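Local structure of cyclic UMP-AMP synthase (Rhodothermus marinus SG0.5JP17-172, 6E0K) at residues E25-A30 and A128-C133; G115-K120 and E160-V165; R191-A196 and S237-L242; E216-N221 and E270-F275. The protein synthesises the second messenger 3',3'-cUAMP from UTP and ATP in a CBASS system that gives bacteria immunity against bacteriophage. All blocks are in the same frame, centred on the assembly; numbering follows the deposited sequence.

Interaction 1. Residues E25-A30 and A128-C133; sequences ESIRAA and ADVVVC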
loop_
_atom_site.group_PDB
_atom_site.type_symbol
_atom_site.label_atom_id
_atom_site.label_comp_id
_atom_site.label_asym_id
_atom_site.label_seq_id
_atom_site.Cartn_x
_atom_site.Cartn_y
_atom_site.Cartn_z
ATOM N N GLU A 25 -6.748 13.444 -10.275
ATOM C CA GLU A 25 -6.643 14.505 -11.270
ATOM C C GLU A 25 -6.893 15.867 -10.645
ATOM O O GLU A 25 -6.270 16.853 -11.040
ATOM C CB GLU A 25 -7.628 14.246 -12.412
ATOM C CG GLU A 25 -7.324 12.959 -13.178
ATOM C CD GLU A 25 -8.381 12.612 -14.220
ATOM O OE1 GLU A 25 -9.332 13.401 -14.408
ATOM O OE2 GLU A 25 -8.251 11.542 -14.856
ATOM N N SER A 26 -7.768 15.929 -9.638
ATOM C CA SER A 26 -8.009 17.192 -8.938
ATOM C C SER A 26 -6.767 17.677 -8.192
ATOM O O SER A 26 -6.388 18.850 -8.309
ATOM C CB SER A 26 -9.186 17.029 -7.974
ATOM O OG SER A 26 -9.461 18.247 -7.300
ATOM N N ILE A 27 -6.140 16.805 -7.392
ATOM C CA ILE A 27 -4.903 17.190 -6.706
ATOM C C ILE A 27 -3.854 17.643 -7.715
ATOM O O ILE A 27 -3.167 18.656 -7.511
ATOM C CB ILE A 27 -4.382 16.028 -5.845
ATOM C CG1 ILE A 27 -5.413 15.632 -4.769
ATOM C CG2 ILE A 27 -3.029 16.399 -5.231
ATOM C CD1 ILE A 27 -5.617 16.690 -3.703
ATOM N N ARG A 28 -3.709 16.896 -8.813
ATOM C CA ARG A 28 -2.735 17.270 -9.836
ATOM C C ARG A 28 -3.036 18.650 -10.394
ATOM O O ARG A 28 -2.128 19.467 -10.592
ATOM C CB ARG A 28 -2.744 16.222 -10.952
ATOM C CG ARG A 28 -1.825 16.527 -12.115
ATOM C CD ARG A 28 -1.899 15.382 -13.120
ATOM N NE ARG A 28 -1.103 14.237 -12.679
ATOM C CZ ARG A 28 -1.317 12.983 -13.062
ATOM N NH1 ARG A 28 -2.316 12.703 -13.892
ATOM N NH2 ARG A 28 -0.536 12.009 -12.611
ATOM N N ALA A 29 -4.313 18.935 -10.652
ATOM C CA ALA A 29 -4.674 20.232 -11.200
ATOM C C ALA A 29 -4.395 21.356 -10.208
ATOM O O ALA A 29 -3.991 22.455 -10.603
ATOM C CB ALA A 29 -6.152 20.214 -11.608
ATOM N N ALA A 30 -4.609 21.101 -8.913
ATOM C CA ALA A 30 -4.284 22.097 -7.897
ATOM C C ALA A 30 -2.797 22.437 -7.931
ATOM O O ALA A 30 -2.405 23.609 -7.887
ATOM C CB ALA A 30 -4.692 21.580 -6.515
ATOM N N ALA A 128 -8.759 13.040 0.064
ATOM C CA ALA A 128 -7.433 12.596 -0.306
ATOM C C ALA A 128 -6.530 12.637 0.917
ATOM O O ALA A 128 -6.566 13.585 1.707
ATOM C CB ALA A 128 -6.855 13.464 -1.426
ATOM N N ASP A 129 -5.748 11.586 1.085
ATOM C CA ASP A 129 -4.707 11.533 2.101
ATOM C C ASP A 129 -3.392 11.676 1.352
ATOM O O ASP A 129 -2.987 10.759 0.630
ATOM C CB ASP A 129 -4.782 10.220 2.876
ATOM C CG ASP A 129 -3.962 10.245 4.139
ATOM O OD1 ASP A 129 -4.093 11.217 4.913
ATOM O OD2 ASP A 129 -3.194 9.285 4.359
ATOM N N VAL A 130 -2.752 12.837 1.485
ATOM C CA VAL A 130 -1.647 13.232 0.614
ATOM C C VAL A 130 -0.336 13.058 1.364
ATOM O O VAL A 130 -0.103 13.722 2.378
ATOM C CB VAL A 130 -1.806 14.681 0.127
ATOM C CG1 VAL A 130 -0.653 15.059 -0.778
ATOM C CG2 VAL A 130 -3.130 14.858 -0.625
ATOM N N VAL A 131 0.522 12.170 0.863
ATOM C CA VAL A 131 1.868 12.003 1.407
ATOM C C VAL A 131 2.807 12.923 0.634
ATOM O O VAL A 131 2.985 12.770 -0.579
ATOM C CB VAL A 131 2.330 10.544 1.317
ATOM C CG1 VAL A 131 3.793 10.444 1.744
ATOM C CG2 VAL A 131 1.477 9.656 2.200
ATOM N N VAL A 132 3.381 13.896 1.334
ATOM C CA VAL A 132 4.332 14.831 0.748
ATOM C C VAL A 132 5.724 14.270 0.986
ATOM O O VAL A 132 6.115 14.038 2.135
ATOM C CB VAL A 132 4.187 16.227 1.368
ATOM C CG1 VAL A 132 5.249 17.151 0.813
ATOM C CG2 VAL A 132 2.795 16.780 1.103
ATOM N N CYS A 133 6.473 14.023 -0.088
ATOM C CA CYS A 133 7.727 13.290 0.070
ATOM C C CYS A 133 8.743 13.749 -0.964
ATOM O O CYS A 133 8.414 14.431 -1.928
ATOM C CB CYS A 133 7.502 11.783 -0.044
ATOM S SG CYS A 133 6.743 11.246 -1.597
#

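Interaction 2. Residues G115-K120 and E160-V165; sequences GRKTLK and EDRWVV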
loop_
_atom_site.group_PDB
_atom_site.type_symbol
_atom_site.label_atom_id
_atom_site.label_comp_id
_atom_site.label_asym_id
_atom_site.label_seq_id
_atom_site.Cartn_x
_atom_site.Cartn_y
_atom_site.Cartn_z
ATOM N N GLY A 115 -2.188 16.253 8.916
ATOM C CA GLY A 115 -2.216 15.063 9.735
ATOM C C GLY A 115 -0.833 14.729 10.273
ATOM O O GLY A 115 0.147 15.434 10.038
ATOM N N ARG A 116 -0.776 13.617 11.014
ATOM C CA ARG A 116 0.488 13.156 11.586
ATOM C C ARG A 116 1.539 12.931 10.505
ATOM O O ARG A 116 2.699 13.341 10.648
ATOM C CB ARG A 116 0.262 11.867 12.377
ATOM C CG ARG A 116 -0.701 12.005 13.539
ATOM C CD ARG A 116 -0.147 12.943 14.592
ATOM N NE ARG A 116 -1.038 13.074 15.739
ATOM C CZ ARG A 116 -0.807 13.879 16.771
ATOM N NH1 ARG A 116 0.293 14.623 16.793
ATOM N NH2 ARG A 116 -1.670 13.944 17.776
ATOM N N LYS A 117 1.157 12.267 9.417
ATOM C CA LYS A 117 2.097 11.902 8.373
ATOM C C LYS A 117 1.684 12.411 7.005
ATOM O O LYS A 117 2.446 12.248 6.044
ATOM C CB LYS A 117 2.267 10.376 8.307
ATOM C CG LYS A 117 2.879 9.734 9.548
ATOM C CD LYS A 117 2.913 8.218 9.400
ATOM C CE LYS A 117 3.836 7.569 10.417
ATOM N NZ LYS A 117 3.499 7.965 11.809
ATOM N N THR A 118 0.504 13.013 6.888
ATOM C CA THR A 118 -0.068 13.367 5.600
ATOM C C THR A 118 -0.799 14.692 5.706
ATOM O O THR A 118 -1.102 15.178 6.797
ATOM C CB THR A 118 -1.070 12.322 5.104
ATOM O OG1 THR A 118 -2.124 12.206 6.065
ATOM C CG2 THR A 118 -0.399 10.969 4.912
ATOM N N LEU A 119 -1.054 15.275 4.542
ATOM C CA LEU A 119 -1.966 16.395 4.392
ATOM C C LEU A 119 -3.300 15.818 3.954
ATOM O O LEU A 119 -3.349 15.040 2.996
ATOM C CB LEU A 119 -1.454 17.392 3.346
ATOM C CG LEU A 119 -0.431 18.472 3.691
ATOM C CD1 LEU A 119 0.120 19.107 2.422
ATOM C CD2 LEU A 119 -1.090 19.529 4.564
ATOM N N LYS A 120 -4.367 16.160 4.665
ATOM C CA LYS A 120 -5.694 15.687 4.296
ATOM C C LYS A 120 -6.425 16.770 3.518
ATOM O O LYS A 120 -6.452 17.934 3.933
ATOM C CB LYS A 120 -6.499 15.278 5.530
ATOM C CG LYS A 120 -5.950 14.003 6.205
ATOM C CD LYS A 120 -6.929 13.439 7.231
ATOM C CE LYS A 120 -6.832 11.912 7.326
ATOM N NZ LYS A 120 -5.428 11.447 7.500
ATOM N N GLU A 160 7.624 12.573 15.746
ATOM C CA GLU A 160 8.414 11.416 16.130
ATOM C C GLU A 160 9.898 11.579 15.837
ATOM O O GLU A 160 10.662 10.650 16.110
ATOM C CB GLU A 160 7.885 10.159 15.420
ATOM C CG GLU A 160 6.418 9.877 15.723
ATOM C CD GLU A 160 5.839 8.766 14.877
ATOM O OE1 GLU A 160 6.572 8.223 14.027
ATOM O OE2 GLU A 160 4.647 8.433 15.061
ATOM N N ASP A 161 10.327 12.727 15.318
ATOM C CA ASP A 161 11.718 12.964 14.929
ATOM C C ASP A 161 12.285 11.750 14.198
ATOM O O ASP A 161 13.243 11.111 14.630
ATOM C CB ASP A 161 12.583 13.326 16.143
ATOM C CG ASP A 161 14.053 13.559 15.773
ATOM O OD1 ASP A 161 14.316 13.947 14.609
ATOM O OD2 ASP A 161 14.941 13.326 16.633
ATOM N N ARG A 162 11.638 11.383 13.097
ATOM C CA ARG A 162 12.176 10.276 12.327
ATOM C C ARG A 162 11.768 10.416 10.874
ATOM O O ARG A 162 10.779 11.076 10.541
ATOM C CB ARG A 162 11.721 8.916 12.863
ATOM C CG ARG A 162 10.349 8.499 12.423
ATOM C CD ARG A 162 9.959 7.182 13.090
ATOM N NE ARG A 162 8.513 6.995 13.103
ATOM C CZ ARG A 162 7.853 6.183 12.283
ATOM N NH1 ARG A 162 6.533 6.084 12.370
ATOM N NH2 ARG A 162 8.512 5.465 11.384
ATOM N N TRP A 163 12.561 9.780 10.019
ATOM C CA TRP A 163 12.295 9.700 8.592
ATOM C C TRP A 163 11.721 8.337 8.253
ATOM O O TRP A 163 12.160 7.313 8.789
ATOM C CB TRP A 163 13.570 9.922 7.779
ATOM C CG TRP A 163 14.118 11.315 7.889
ATOM C CD1 TRP A 163 15.025 11.778 8.807
ATOM C CD2 TRP A 163 13.789 12.430 7.052
ATOM N NE1 TRP A 163 15.280 13.115 8.584
ATOM C CE2 TRP A 163 14.527 13.538 7.517
ATOM C CE3 TRP A 163 12.940 12.595 5.952
ATOM C CZ2 TRP A 163 14.453 14.795 6.911
ATOM C CZ3 TRP A 163 12.842 13.846 5.368
ATOM C CH2 TRP A 163 13.601 14.933 5.849
ATOM N N VAL A 164 10.756 8.332 7.343
ATOM C CA VAL A 164 10.161 7.116 6.817
ATOM C C VAL A 164 10.565 6.996 5.360
ATOM O O VAL A 164 10.518 7.986 4.620
ATOM C CB VAL A 164 8.626 7.139 6.948
ATOM C CG1 VAL A 164 8.024 5.864 6.364
ATOM C CG2 VAL A 164 8.218 7.320 8.405
ATOM N N VAL A 165 10.961 5.795 4.945
ATOM C CA VAL A 165 11.254 5.509 3.544
ATOM C C VAL A 165 10.266 4.467 3.047
ATOM O O VAL A 165 10.125 3.402 3.661
ATOM C CB VAL A 165 12.698 5.024 3.354
ATOM C CG1 VAL A 165 12.942 4.687 1.889
ATOM C CG2 VAL A 165 13.689 6.091 3.851
#

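Interaction 3. Residues R191-A196 and S237-L242; sequences RMFKNA and SVINWL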
loop_
_atom_site.group_PDB
_atom_site.type_symbol
_atom_site.label_atom_id
_atom_site.label_comp_id
_atom_site.label_asym_id
_atom_site.label_seq_id
_atom_site.Cartn_x
_atom_site.Cartn_y
_atom_site.Cartn_z
ATOM N N ARG A 191 -8.657 -9.214 -3.477
ATOM C CA ARG A 191 -9.942 -8.614 -3.136
ATOM C C ARG A 191 -10.865 -9.629 -2.483
ATOM O O ARG A 191 -11.578 -9.295 -1.532
ATOM C CB ARG A 191 -10.590 -8.004 -4.382
ATOM C CG ARG A 191 -9.722 -6.874 -4.963
ATOM C CD ARG A 191 -10.447 -6.081 -6.050
ATOM N NE ARG A 191 -10.947 -6.950 -7.113
ATOM C CZ ARG A 191 -10.395 -7.080 -8.320
ATOM N NH1 ARG A 191 -9.327 -6.371 -8.669
ATOM N NH2 ARG A 191 -10.946 -7.924 -9.199
ATOM N N MET A 192 -10.857 -10.869 -2.981
ATOM C CA MET A 192 -11.631 -11.943 -2.360
ATOM C C MET A 192 -11.284 -12.085 -0.883
ATOM O O MET A 192 -12.172 -12.123 -0.027
ATOM C CB MET A 192 -11.375 -13.255 -3.090
ATOM C CG MET A 192 -12.114 -14.440 -2.451
ATOM S SD MET A 192 -11.569 -16.023 -3.113
ATOM C CE MET A 192 -9.902 -16.138 -2.449
ATOM N N PHE A 193 -9.991 -12.136 -0.560
ATOM C CA PHE A 193 -9.618 -12.290 0.841
ATOM C C PHE A 193 -9.923 -11.035 1.654
ATOM O O PHE A 193 -10.325 -11.138 2.818
ATOM C CB PHE A 193 -8.145 -12.679 0.955
ATOM C CG PHE A 193 -7.895 -14.131 0.683
ATOM C CD1 PHE A 193 -8.449 -15.111 1.501
ATOM C CD2 PHE A 193 -7.094 -14.527 -0.380
ATOM C CE1 PHE A 193 -8.223 -16.459 1.252
ATOM C CE2 PHE A 193 -6.842 -15.878 -0.621
ATOM C CZ PHE A 193 -7.426 -16.847 0.197
ATOM N N LYS A 194 -9.744 -9.844 1.072
ATOM C CA LYS A 194 -10.155 -8.627 1.771
ATOM C C LYS A 194 -11.639 -8.647 2.106
ATOM O O LYS A 194 -12.042 -8.275 3.214
ATOM C CB LYS A 194 -9.827 -7.386 0.928
ATOM C CG LYS A 194 -8.383 -6.983 0.963
ATOM C CD LYS A 194 -8.220 -5.754 0.078
ATOM C CE LYS A 194 -6.869 -5.128 0.167
ATOM N NZ LYS A 194 -7.027 -3.747 -0.410
ATOM N N ASN A 195 -12.480 -9.010 1.138
ATOM C CA ASN A 195 -13.913 -9.061 1.416
ATOM C C ASN A 195 -14.273 -10.189 2.382
ATOM O O ASN A 195 -15.199 -10.033 3.192
ATOM C CB ASN A 195 -14.693 -9.192 0.113
ATOM C CG ASN A 195 -15.165 -7.847 -0.427
ATOM O OD1 ASN A 195 -15.653 -6.983 0.316
ATOM N ND2 ASN A 195 -15.012 -7.659 -1.727
ATOM N N ALA A 196 -13.571 -11.321 2.314
ATOM C CA ALA A 196 -13.796 -12.376 3.303
ATOM C C ALA A 196 -13.478 -11.874 4.707
ATOM O O ALA A 196 -14.260 -12.070 5.645
ATOM C CB ALA A 196 -12.954 -13.600 2.955
ATOM N N SER A 237 -5.997 -23.385 -2.076
ATOM C CA SER A 237 -4.586 -23.576 -2.404
ATOM C C SER A 237 -3.725 -22.509 -1.748
ATOM O O SER A 237 -2.629 -22.803 -1.254
ATOM C CB SER A 237 -4.372 -23.572 -3.921
ATOM O OG SER A 237 -4.988 -24.707 -4.518
ATOM N N VAL A 238 -4.213 -21.265 -1.717
ATOM C CA VAL A 238 -3.456 -20.185 -1.091
ATOM C C VAL A 238 -3.354 -20.412 0.412
ATOM O O VAL A 238 -2.261 -20.349 0.994
ATOM C CB VAL A 238 -4.101 -18.819 -1.414
ATOM C CG1 VAL A 238 -3.555 -17.744 -0.498
ATOM C CG2 VAL A 238 -3.876 -18.456 -2.894
ATOM N N ILE A 239 -4.493 -20.670 1.067
ATOM C CA ILE A 239 -4.494 -20.773 2.524
ATOM C C ILE A 239 -3.718 -22.003 2.970
ATOM O O ILE A 239 -2.971 -21.955 3.952
ATOM C CB ILE A 239 -5.932 -20.786 3.080
ATOM C CG1 ILE A 239 -6.615 -19.428 2.851
ATOM C CG2 ILE A 239 -5.931 -21.191 4.572
ATOM C CD1 ILE A 239 -5.944 -18.242 3.579
ATOM N N ASN A 240 -3.858 -23.113 2.248
ATOM C CA ASN A 240 -3.124 -24.313 2.635
ATOM C C ASN A 240 -1.620 -24.151 2.454
ATOM O O ASN A 240 -0.848 -24.680 3.262
ATOM C CB ASN A 240 -3.641 -25.517 1.864
ATOM C CG ASN A 240 -4.931 -26.048 2.454
ATOM O OD1 ASN A 240 -5.110 -26.030 3.675
ATOM N ND2 ASN A 240 -5.834 -26.508 1.605
ATOM N N TRP A 241 -1.182 -23.432 1.420
ATOM C CA TRP A 241 0.251 -23.191 1.281
ATOM C C TRP A 241 0.770 -22.301 2.406
ATOM O O TRP A 241 1.835 -22.570 2.975
ATOM C CB TRP A 241 0.566 -22.575 -0.085
ATOM C CG TRP A 241 2.041 -22.400 -0.297
ATOM C CD1 TRP A 241 2.905 -23.321 -0.820
ATOM C CD2 TRP A 241 2.834 -21.249 0.027
ATOM N NE1 TRP A 241 4.183 -22.815 -0.846
ATOM C CE2 TRP A 241 4.167 -21.551 -0.320
ATOM C CE3 TRP A 241 2.548 -19.994 0.580
ATOM C CZ2 TRP A 241 5.207 -20.640 -0.146
ATOM C CZ3 TRP A 241 3.583 -19.091 0.762
ATOM C CH2 TRP A 241 4.898 -19.418 0.400
ATOM N N LEU A 242 0.037 -21.236 2.742
ATOM C CA LEU A 242 0.467 -20.346 3.820
ATOM C C LEU A 242 0.551 -21.078 5.159
ATOM O O LEU A 242 1.454 -20.814 5.966
ATOM C CB LEU A 242 -0.487 -19.149 3.915
ATOM C CG LEU A 242 -0.308 -18.091 2.817
ATOM C CD1 LEU A 242 -1.498 -17.147 2.786
ATOM C CD2 LEU A 242 0.991 -17.306 3.021
#

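Interaction 4. Residues E216-N221 and E270-F275; sequences ECLLYN and EKARRF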
loop_
_atom_site.group_PDB
_atom_site.type_symbol
_atom_site.label_atom_id
_atom_site.label_comp_id
_atom_site.label_asym_id
_atom_site.label_seq_id
_atom_site.Cartn_x
_atom_site.Cartn_y
_atom_site.Cartn_z
ATOM N N GLU A 216 -1.926 -7.831 1.398
ATOM C CA GLU A 216 -1.344 -7.851 0.054
ATOM C C GLU A 216 0.062 -8.423 0.083
ATOM O O GLU A 216 0.419 -9.276 -0.741
ATOM C CB GLU A 216 -1.326 -6.442 -0.554
ATOM C CG GLU A 216 -2.704 -5.932 -0.912
ATOM C CD GLU A 216 -2.704 -4.689 -1.806
ATOM O OE1 GLU A 216 -1.668 -4.318 -2.429
ATOM O OE2 GLU A 216 -3.773 -4.062 -1.860
ATOM N N CYS A 217 0.879 -7.967 1.036
ATOM C CA CYS A 217 2.242 -8.475 1.139
ATOM C C CYS A 217 2.258 -9.967 1.441
ATOM O O CYS A 217 3.088 -10.705 0.898
ATOM C CB CYS A 217 3.018 -7.705 2.214
ATOM S SG CYS A 217 3.366 -5.976 1.789
ATOM N N LEU A 218 1.355 -10.432 2.311
ATOM C CA LEU A 218 1.300 -11.855 2.626
ATOM C C LEU A 218 1.012 -12.669 1.373
ATOM O O LEU A 218 1.702 -13.653 1.076
ATOM C CB LEU A 218 0.232 -12.110 3.694
ATOM C CG LEU A 218 0.110 -13.556 4.179
ATOM C CD1 LEU A 218 1.279 -13.888 5.113
ATOM C CD2 LEU A 218 -1.230 -13.787 4.879
ATOM N N LEU A 219 0.013 -12.238 0.600
ATOM C CA LEU A 219 -0.358 -12.969 -0.608
ATOM C C LEU A 219 0.701 -12.861 -1.697
ATOM O O LEU A 219 0.841 -13.784 -2.518
ATOM C CB LEU A 219 -1.706 -12.444 -1.112
ATOM C CG LEU A 219 -2.847 -12.746 -0.133
ATOM C CD1 LEU A 219 -4.121 -11.979 -0.513
ATOM C CD2 LEU A 219 -3.138 -14.248 -0.031
ATOM N N TYR A 220 1.456 -11.761 -1.720
ATOM C CA TYR A 220 2.517 -11.620 -2.710
ATOM C C TYR A 220 3.536 -12.747 -2.603
ATOM O O TYR A 220 4.135 -13.149 -3.611
ATOM C CB TYR A 220 3.205 -10.265 -2.545
ATOM C CG TYR A 220 4.280 -10.052 -3.575
ATOM C CD1 TYR A 220 3.954 -9.679 -4.869
ATOM C CD2 TYR A 220 5.613 -10.241 -3.254
ATOM C CE1 TYR A 220 4.930 -9.495 -5.821
ATOM C CE2 TYR A 220 6.598 -10.061 -4.207
ATOM C CZ TYR A 220 6.248 -9.688 -5.476
ATOM O OH TYR A 220 7.226 -9.506 -6.430
ATOM N N ASN A 221 3.728 -13.281 -1.401
ATOM C CA ASN A 221 4.722 -14.323 -1.183
ATOM C C ASN A 221 4.262 -15.713 -1.599
ATOM O O ASN A 221 5.085 -16.644 -1.599
ATOM C CB ASN A 221 5.120 -14.330 0.289
ATOM C CG ASN A 221 6.092 -13.231 0.614
ATOM O OD1 ASN A 221 7.294 -13.427 0.488
ATOM N ND2 ASN A 221 5.588 -12.056 0.993
ATOM N N GLU A 270 2.323 -14.169 14.250
ATOM C CA GLU A 270 1.165 -14.633 15.000
ATOM C C GLU A 270 -0.124 -14.024 14.464
ATOM O O GLU A 270 -1.159 -14.702 14.402
ATOM C CB GLU A 270 1.337 -14.324 16.485
ATOM C CG GLU A 270 0.327 -15.036 17.351
ATOM C CD GLU A 270 0.511 -16.554 17.369
ATOM O OE1 GLU A 270 1.569 -17.057 16.905
ATOM O OE2 GLU A 270 -0.409 -17.250 17.840
ATOM N N LYS A 271 -0.086 -12.751 14.054
ATOM C CA LYS A 271 -1.272 -12.144 13.446
ATOM C C LYS A 271 -1.594 -12.785 12.102
ATOM O O LYS A 271 -2.772 -12.976 11.763
ATOM C CB LYS A 271 -1.077 -10.633 13.268
ATOM C CG LYS A 271 -1.097 -9.834 14.575
ATOM C CD LYS A 271 -2.483 -9.821 15.199
ATOM C CE LYS A 271 -2.509 -9.039 16.506
ATOM N NZ LYS A 271 -2.530 -7.578 16.269
ATOM N N ALA A 272 -0.564 -13.112 11.314
ATOM C CA ALA A 272 -0.800 -13.813 10.054
ATOM C C ALA A 272 -1.416 -15.187 10.295
ATOM O O ALA A 272 -2.344 -15.590 9.588
ATOM C CB ALA A 272 0.504 -13.939 9.264
ATOM N N ARG A 273 -0.902 -15.931 11.282
ATOM C CA ARG A 273 -1.486 -17.234 11.603
ATOM C C ARG A 273 -2.931 -17.098 12.064
ATOM O O ARG A 273 -3.767 -17.970 11.790
ATOM C CB ARG A 273 -0.654 -17.927 12.680
ATOM C CG ARG A 273 0.773 -18.157 12.274
ATOM C CD ARG A 273 0.859 -19.280 11.296
ATOM N NE ARG A 273 2.246 -19.680 11.071
ATOM C CZ ARG A 273 2.661 -20.285 9.968
ATOM N NH1 ARG A 273 1.790 -20.544 8.994
ATOM N NH2 ARG A 273 3.939 -20.611 9.832
ATOM N N ARG A 274 -3.241 -16.028 12.794
ATOM C CA ARG A 274 -4.623 -15.805 13.201
ATOM C C ARG A 274 -5.524 -15.616 11.984
ATOM O O ARG A 274 -6.623 -16.179 11.910
ATOM C CB ARG A 274 -4.714 -14.595 14.133
ATOM C CG ARG A 274 -6.151 -14.299 14.593
ATOM C CD ARG A 274 -6.230 -13.124 15.551
ATOM N NE ARG A 274 -5.937 -11.863 14.889
ATOM C CZ ARG A 274 -6.141 -10.665 15.421
ATOM N NH1 ARG A 274 -6.663 -10.546 16.642
ATOM N NH2 ARG A 274 -5.835 -9.580 14.718
ATOM N N PHE A 275 -5.079 -14.806 11.021
ATOM C CA PHE A 275 -5.858 -14.637 9.797
ATOM C C PHE A 275 -6.114 -15.982 9.128
ATOM O O PHE A 275 -7.230 -16.256 8.677
ATOM C CB PHE A 275 -5.132 -13.671 8.853
ATOM C CG PHE A 275 -5.600 -13.741 7.420
ATOM C CD1 PHE A 275 -6.813 -13.187 7.042
ATOM C CD2 PHE A 275 -4.826 -14.364 6.455
ATOM C CE1 PHE A 275 -7.251 -13.250 5.731
ATOM C CE2 PHE A 275 -5.261 -14.424 5.125
ATOM C CZ PHE A 275 -6.484 -13.869 4.771
#

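Interaction 1. Residues E25-A30 and A128-C133
Helix 18-32 lies over one face of the sheet, and its closest backbone approach to strand 127-138 in these segments is at Ile27 and Ala128, whose CA atoms are 8.3 Å apart. A single side chain spans that gap. The CB of Ile27 points at the strand, and CG1, anti to the carbonyl carbon (chi1 -61°), carries CD1 out in front. This methyl does all the touching: Ile27 CD1 rests 4.1 Å from Ala128 CB and 4.4 Å from Val130 CG2, so it sits over two residues of the same strand face. The contact is buried, purely apolar and small, 93 Å² in all. Around it, Ile27 also reaches Tyr107 of helix 92-107 and Thr123, while Val130 packs on Val65 of the neighbouring strand 61-68, and the methyl is therefore one piece of a wider hydrophobic layer. The alternation of the strand sends Ala128 and Val130 toward the helix but turns Asp129 the other way. That carboxylate binds magnesium, and its OD1 is held by Thr118 OG1 and Lys120 NZ. One face of the strand is thus apolar and covered by helices while the other presents a metal ligand, as in the nucleotidyltransferase fold of the CD-NTase family, where a mixed sheet backed by helices displays acidic residues for the catalytic metal.

Interaction 2. Residues G115-K120 and E160-V165
A surface salt-bridge network of Lys117, Glu160 and Arg162 joins the UTP-binding residues 116-120 to the start of strand 162-166. Lys117 leaves the loop with CG beside its backbone N, runs nearly straight, then bends at its last torsion (chi4 54°), which turns the ammonium to the Glu160 carboxylate. Lys117 NZ lies 3.5 Å from Glu160 OE2, a loose salt bridge, with the two side chains crossing at about a right angle. The other oxygen, OE1, serves Arg162: the carboxylate meets the guanidinium edge in its plane, with a weak bond from Arg162 NH1 to Glu160 OE1 of 2.7 Å, bent to 130° at the hydrogen. NE approaches the same oxygen at a distance so short that its exact length is doubtful. Lys117 NZ also comes within 3.6 Å of Arg162 NH1, approaching the guanidinium obliquely. Arg162 has a second, long and weak ion pair through NH2 with Glu265, an ATP-binding residue. The close approach of two cations is thus probably made tolerable by the carboxylate they share, one at each oxygen, and the wide separation of the lysine ion pair is consistent with an electrostatic rather than a tightly directional link.

Interaction 3. Residues R191-A196 and S237-L242
Phe193 points from helix 186-202 across a buried helix-helix interface of the helical lobe, toward Val238 and Ile239 of helix 231-244. The two backbones stand well apart, Phe193 CA 10.1 Å from Ile239 CA, and the aromatic ring fills the distance. The far end of the ring lies against both aliphatic side chains, which come to it from the same side of its plane, sliding past each in the opposite sense: Phe193 CE2 meets Val238 CG1 at 3.8 Å, while on the other side of CZ, Ile239 CG1 and CD1 both lie 3.7 Å from Phe193 CE1. Both methyls come obliquely to the ring. Ile239 leaves its backbone to one side, but CG1, anti to the carbonyl carbon (chi1 -67°), brings its end back. Leu219 of helix 212-220 touches both Phe193 and Val238, and the ring of Phe235 adjoins that of Phe193. The next residue, Lys194, binds ATP. Over the opposite face of the Phe193 ring, displaced toward its rim, lies Met192 CE, 3.5 Å above the plane.

Interaction 4. Residues E216-N221 and E270-F275
Leu218 meets Ala272 and Phe275, reaching from helix 212-220 to helix 269-285 where the CA atoms of Leu218 and Ala272 stand 8.0 Å apart. Its CB heads for the other helix without touching it. CG follows, anti to the backbone N (chi1 -177°), and is the branch point from which two methyls spread over residues one turn apart. Leu218 CD1 takes the earlier one, lying 4.2 Å from Ala272 CB, a small side chain consistent with the short separation of the backbones. CD2 takes the later one: Leu218 CD2 is 4.0 Å from Phe275 CD2 and about as far from CE2 of the same ring, reaching it at a slant. Phe275 leans in to receive it, its own CG anti to the backbone N. All three residues are buried, and the contact is wholly apolar. Three residues on from Leu218, Asn221 folds its amide back on the preceding turn: Asn221 ND2 donates to Cys217 O over 2.8 Å with an angle of 146° at the hydrogen, the donor tilted from the carbonyl plane. The same nitrogen reaches Arg251 O, so one amide ties the turn to a loop. Leu218 also packs on Leu242 of helix 231-244, while Leu219 turns to Ile190 of helix 186-202, which sets helix 212-220 among three other helices of the lobe.

The four contacts form two clusters on different lobes. Interactions 1 and 2 meet in the sheet, where Val130 N, next along the chain from the magnesium ligand Asp129, lies 2.7 Å from Leu119 O, so that ligand and the UTP-binding residues 116-120 share one framework. Interactions 3 and 4, with centres 9 Å apart, belong to one helical core: Trp241 CH2 packs 3.4 Å from Asn221 O, and Lys194 and Glu216 form a long, weak ion pair. Interactions 1 and 3 have centres 32 Å apart on opposite sides of the chain's centre. Interactions 2 and 4 approach to about 12 Å between nearest atoms. Each lobe supplies nucleotide-binding residues, Lys194 for ATP coming from the helical one.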